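Ribosome-inactivating protein (Lychnis chalcedonica, PDB 2G5X) is a single-chain plant protein of the ribosome-inactivating protein family, with a mixed beta-sheet and several alpha-helices. Local coordinates at residues Pro29-Asn33 and Ile34-Lys38; Phe190-Gly193 and Ala194-Leu198. All coordinates share one frame; numbering follows the deposited sequence.

Overall arrangement
Both contacts are local, each made within one unbroken run of chain, and they follow in series without nesting or crossing. After helix 10-25 the chain enters the loop that leads to strand 45-51; there interaction 1 closes a tight turn, Val31 to Ile34, whose Cys32 is bridged to Cys214 and whose second arm pairs with Leu231. This loop is thereby joined to the C-terminal part of the chain. Much later, beyond helix 175-184, interaction 2 closes the first turn of helix 193-201 on residues 190-193. The two centres lie 26 Å apart and the nearest atoms about 17 Å, so the contacts do not touch.

Interaction 1. Residues Pro29-Asn33 and Ile34-Lys38; sequences PKVCN and IPVTK
Val31 and Ile34 grip each other through two backbone hydrogen bonds. Val31 N donates a hydrogen bond to Ile34 O at 3.0 Å, nearly straight at 168°. The return bond, Ile34 N to Val31 O at 2.9 Å, is more bent (134°), and its donor stands above the carbonyl plane. Beside this pair, CG2 of Val31 meets CG2 of Val36 at 3.8 Å, the two side chains crossing obliquely. In Val31 CG1 is anti to the backbone N (chi1 176°), and CG2, beside that N, is the branch that meets Val36. Lys30 lies alongside the second arm: its CB is 3.3 Å from Ile34 O and its CG 4.0 Å from Pro35 CA, and beyond CG the extended chain carries the ammonium on to a salt bridge with Glu22. The reciprocal bonds form a single antiparallel bridge closing a type I' turn, the turn common in two-residue beta hairpins, with Cys32 and Asn33 at its corners, both with positive phi as this turn requires. Over the corner, Ile34 CD1 comes within 4.3 Å of Cys32 CB. Farther along, Lys38 folds back and its NZ donates to Val36 O at 2.6 Å, a short bond; NZ also bonds to Thr28 OG1 and Gly25 O, so one ammonium group meets three oxygens, two of them just before residue 29. The outer shell fixes the turn from several sides: Cys32 forms a disulfide with Cys214, and Tyr210 of helix 203-210 touches Cys32 and Ile34, while Leu231 packs on Val31, Ile34 and Val36.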
loop_
_atom_site.group_PDB
_atom_site.type_symbol
_atom_site.label_atom_id
_atom_site.label_comp_id
_atom_site.label_asym_id
_atom_site.label_seq_id
_atom_site.Cartn_x
_atom_site.Cartn_y
_atom_site.Cartn_z
ATOM N N PRO A 29 -0.028 -13.873 -18.308
ATOM C CA PRO A 29 0.186 -15.084 -17.511
ATOM C C PRO A 29 1.001 -14.891 -16.238
ATOM O O PRO A 29 1.789 -13.954 -16.119
ATOM C CB PRO A 29 0.884 -16.022 -18.492
ATOM C CG PRO A 29 0.293 -15.619 -19.805
ATOM C CD PRO A 29 0.337 -14.113 -19.717
ATOM N N LYS A 30 0.798 -15.800 -15.291
ATOM C CA LYS A 30 1.519 -15.771 -14.031
ATOM C C LYS A 30 2.813 -16.565 -14.182
ATOM O O LYS A 30 2.982 -17.322 -15.143
ATOM C CB LYS A 30 0.669 -16.386 -12.915
ATOM C CG LYS A 30 -0.622 -15.635 -12.626
ATOM C CD LYS A 30 -1.339 -16.223 -11.423
ATOM C CE LYS A 30 -2.577 -15.414 -11.070
ATOM N NZ LYS A 30 -3.282 -15.984 -9.885
ATOM N N VAL A 31 3.721 -16.383 -13.232
ATOM C CA VAL A 31 5.003 -17.084 -13.224
ATOM C C VAL A 31 5.086 -17.834 -11.895
ATOM O O VAL A 31 4.975 -17.229 -10.829
ATOM C CB VAL A 31 6.180 -16.085 -13.351
ATOM C CG1 VAL A 31 7.511 -16.817 -13.243
ATOM C CG2 VAL A 31 6.089 -15.357 -14.684
ATOM N N CYS A 32 5.270 -19.151 -11.963
ATOM C CA CYS A 32 5.325 -19.980 -10.760
ATOM C C CYS A 32 4.020 -19.771 -9.985
ATOM O O CYS A 32 3.987 -19.863 -8.755
ATOM C CB CYS A 32 6.519 -19.594 -9.877
ATOM S SG CYS A 32 8.156 -19.726 -10.670
ATOM N N ASN A 33 2.955 -19.485 -10.733
ATOM C CA ASN A 33 1.620 -19.240 -10.190
ATOM C C ASN A 33 1.572 -17.995 -9.304
ATOM O O ASN A 33 0.857 -17.957 -8.301
ATOM C CB ASN A 33 1.115 -20.462 -9.414
ATOM C CG ASN A 33 -0.375 -20.396 -9.128
ATOM O OD1 ASN A 33 -1.153 -19.915 -9.952
ATOM N ND2 ASN A 33 -0.783 -20.895 -7.966
ATOM N N ILE A 34 2.344 -16.984 -9.687
ATOM C CA ILE A 34 2.396 -15.718 -8.961
ATOM C C ILE A 34 2.131 -14.599 -9.971
ATOM O O ILE A 34 2.717 -14.588 -11.055
ATOM C CB ILE A 34 3.792 -15.473 -8.340
ATOM C CG1 ILE A 34 4.181 -16.633 -7.421
ATOM C CG2 ILE A 34 3.789 -14.152 -7.563
ATOM C CD1 ILE A 34 5.621 -16.568 -6.951
ATOM N N PRO A 35 1.239 -13.651 -9.642
ATOM C CA PRO A 35 0.970 -12.564 -10.592
ATOM C C PRO A 35 2.195 -11.666 -10.776
ATOM O O PRO A 35 3.006 -11.512 -9.862
ATOM C CB PRO A 35 -0.219 -11.837 -9.962
ATOM C CG PRO A 35 -0.029 -12.074 -8.499
ATOM C CD PRO A 35 0.401 -13.522 -8.437
ATOM N N VAL A 36 2.321 -11.077 -11.961
ATOM C CA VAL A 36 3.459 -10.221 -12.283
ATOM C C VAL A 36 3.008 -8.846 -12.768
ATOM O O VAL A 36 2.060 -8.739 -13.543
ATOM C CB VAL A 36 4.315 -10.871 -13.392
ATOM C CG1 VAL A 36 5.614 -10.099 -13.580
ATOM C CG2 VAL A 36 4.582 -12.336 -13.051
ATOM N N THR A 37 3.684 -7.792 -12.319
ATOM C CA THR A 37 3.315 -6.449 -12.752
ATOM C C THR A 37 3.792 -6.222 -14.184
ATOM O O THR A 37 4.639 -6.963 -14.697
ATOM C CB THR A 37 3.932 -5.355 -11.854
ATOM O OG1 THR A 37 5.358 -5.360 -11.996
ATOM C CG2 THR A 37 3.561 -5.593 -10.394
ATOM N N LYS A 38 3.237 -5.199 -14.824
ATOM C CA LYS A 38 3.592 -4.860 -16.196
ATOM C C LYS A 38 4.374 -3.548 -16.213
ATOM O O LYS A 38 3.917 -2.533 -15.683
ATOM C CB LYS A 38 2.324 -4.714 -17.045
ATOM C CG LYS A 38 1.165 -5.602 -16.610
ATOM C CD LYS A 38 1.549 -7.076 -16.511
ATOM C CE LYS A 38 0.389 -7.897 -15.956
ATOM N NZ LYS A 38 0.730 -9.337 -15.749
#

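Interaction 2. Residues Phe190-Gly193 and Ala194-Leu198; sequences FEAG and ARITL
Gly193 O is held by Thr197 where the chain turns into helix 193-201, and the residues between them build the first helical turn. Gly193 itself has positive phi (89°). Ala194, next in line, offers its carbonyl O to Leu198 N at 3.0 Å. Arg195 sends its extended side chain away from residues 190-193, and its NE forms a salt bridge with Glu225. Ile196 faces back: its CD1 lies 3.4 Å from Ala192 O, and CG2 meets Ala192 CB at 4.1 Å. With CG1 placed anti to the carbonyl carbon (chi1 -76°), the two branches divide the work, one on the carbonyl oxygen and the other on the methyl. A water completes this junction, donating to Ala192 O at 2.9 Å and accepting from Ile196 N at 3.0 Å, so it bridges the incoming chain and the first helical turn. Thr197 then grips Gly193 O twice, through N at 3.2 Å (147° at the hydrogen) and through OG1 at 2.8 Å, the two donors arriving from opposite faces of the carbonyl plane. The N-H bond is the i to i-4 bond of an alpha-helical first turn, repeated by Leu198 N to Ala194 O. Through Ile196, which touches Ile177 and Gln180, the turn lies against helix 175-184, while Thr197 packs on the loop residues Arg130 and Glu131.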
loop_
_atom_site.group_PDB
_atom_site.type_symbol
_atom_site.label_atom_id
_atom_site.label_comp_id
_atom_site.label_asym_id
_atom_site.label_seq_id
_atom_site.Cartn_x
_atom_site.Cartn_y
_atom_site.Cartn_z
ATOM N N PHE A 190 2.805 -4.219 16.161
ATOM C CA PHE A 190 4.179 -4.700 16.110
ATOM C C PHE A 190 5.018 -3.804 15.206
ATOM O O PHE A 190 4.480 -3.008 14.433
ATOM C CB PHE A 190 4.242 -6.154 15.607
ATOM C CG PHE A 190 3.984 -6.309 14.128
ATOM C CD1 PHE A 190 2.695 -6.204 13.612
ATOM C CD2 PHE A 190 5.038 -6.558 13.252
ATOM C CE1 PHE A 190 2.461 -6.346 12.243
ATOM C CE2 PHE A 190 4.817 -6.700 11.884
ATOM C CZ PHE A 190 3.524 -6.595 11.377
ATOM N N GLU A 191 6.336 -3.937 15.325
ATOM C CA GLU A 191 7.285 -3.164 14.528
ATOM C C GLU A 191 7.973 -4.107 13.536
ATOM O O GLU A 191 8.357 -5.220 13.896
ATOM C CB GLU A 191 8.321 -2.512 15.453
ATOM C CG GLU A 191 7.709 -1.561 16.476
ATOM C CD GLU A 191 8.719 -1.029 17.479
ATOM O OE1 GLU A 191 8.336 -0.170 18.299
ATOM O OE2 GLU A 191 9.888 -1.470 17.453
ATOM N N ALA A 192 8.125 -3.662 12.290
ATOM C CA ALA A 192 8.741 -4.487 11.250
ATOM C C ALA A 192 10.176 -4.924 11.551
ATOM O O ALA A 192 10.518 -6.093 11.386
ATOM C CB ALA A 192 8.694 -3.755 9.907
ATOM N N GLY A 193 11.016 -3.988 11.978
ATOM C CA GLY A 193 12.396 -4.335 12.275
ATOM C C GLY A 193 13.323 -4.220 11.078
ATOM O O GLY A 193 12.872 -4.094 9.935
ATOM N N ALA A 194 14.625 -4.292 11.341
ATOM C CA ALA A 194 15.644 -4.160 10.305
ATOM C C ALA A 194 15.704 -5.260 9.243
ATOM O O ALA A 194 15.910 -4.959 8.067
ATOM C CB ALA A 194 17.018 -4.004 10.958
ATOM N N ARG A 195 15.534 -6.523 9.633
ATOM C CA ARG A 195 15.618 -7.600 8.649
ATOM C C ARG A 195 14.479 -7.543 7.633
ATOM O O ARG A 195 14.707 -7.710 6.431
ATOM C CB ARG A 195 15.651 -8.975 9.333
ATOM C CG ARG A 195 16.007 -10.100 8.364
ATOM C CD ARG A 195 16.157 -11.459 9.036
ATOM N NE ARG A 195 16.364 -12.507 8.037
ATOM C CZ ARG A 195 17.513 -12.735 7.405
ATOM N NH1 ARG A 195 18.587 -11.998 7.668
ATOM N NH2 ARG A 195 17.582 -13.690 6.487
ATOM N N ILE A 196 13.257 -7.309 8.109
ATOM C CA ILE A 196 12.110 -7.215 7.211
ATOM C C ILE A 196 12.255 -5.999 6.302
ATOM O O ILE A 196 11.847 -6.032 5.143
ATOM C CB ILE A 196 10.773 -7.116 7.994
ATOM C CG1 ILE A 196 10.402 -8.494 8.545
ATOM C CG2 ILE A 196 9.663 -6.585 7.084
ATOM C CD1 ILE A 196 9.158 -8.507 9.411
ATOM N N THR A 197 12.837 -4.926 6.828
ATOM C CA THR A 197 13.037 -3.720 6.035
ATOM C C THR A 197 14.008 -4.014 4.883
ATOM O O THR A 197 13.804 -3.556 3.758
ATOM C CB THR A 197 13.577 -2.562 6.911
ATOM O OG1 THR A 197 12.607 -2.234 7.919
ATOM C CG2 THR A 197 13.846 -1.325 6.064
ATOM N N LEU A 198 15.053 -4.789 5.160
ATOM C CA LEU A 198 16.031 -5.143 4.130
ATOM C C LEU A 198 15.403 -6.114 3.128
ATOM O O LEU A 198 15.687 -6.061 1.928
ATOM C CB LEU A 198 17.270 -5.779 4.767
ATOM C CG LEU A 198 18.432 -6.103 3.822
ATOM C CD1 LEU A 198 18.902 -4.833 3.120
ATOM C CD2 LEU A 198 19.573 -6.723 4.619
HETATM O O HOH W 1 12.823 -7.801 11.031
#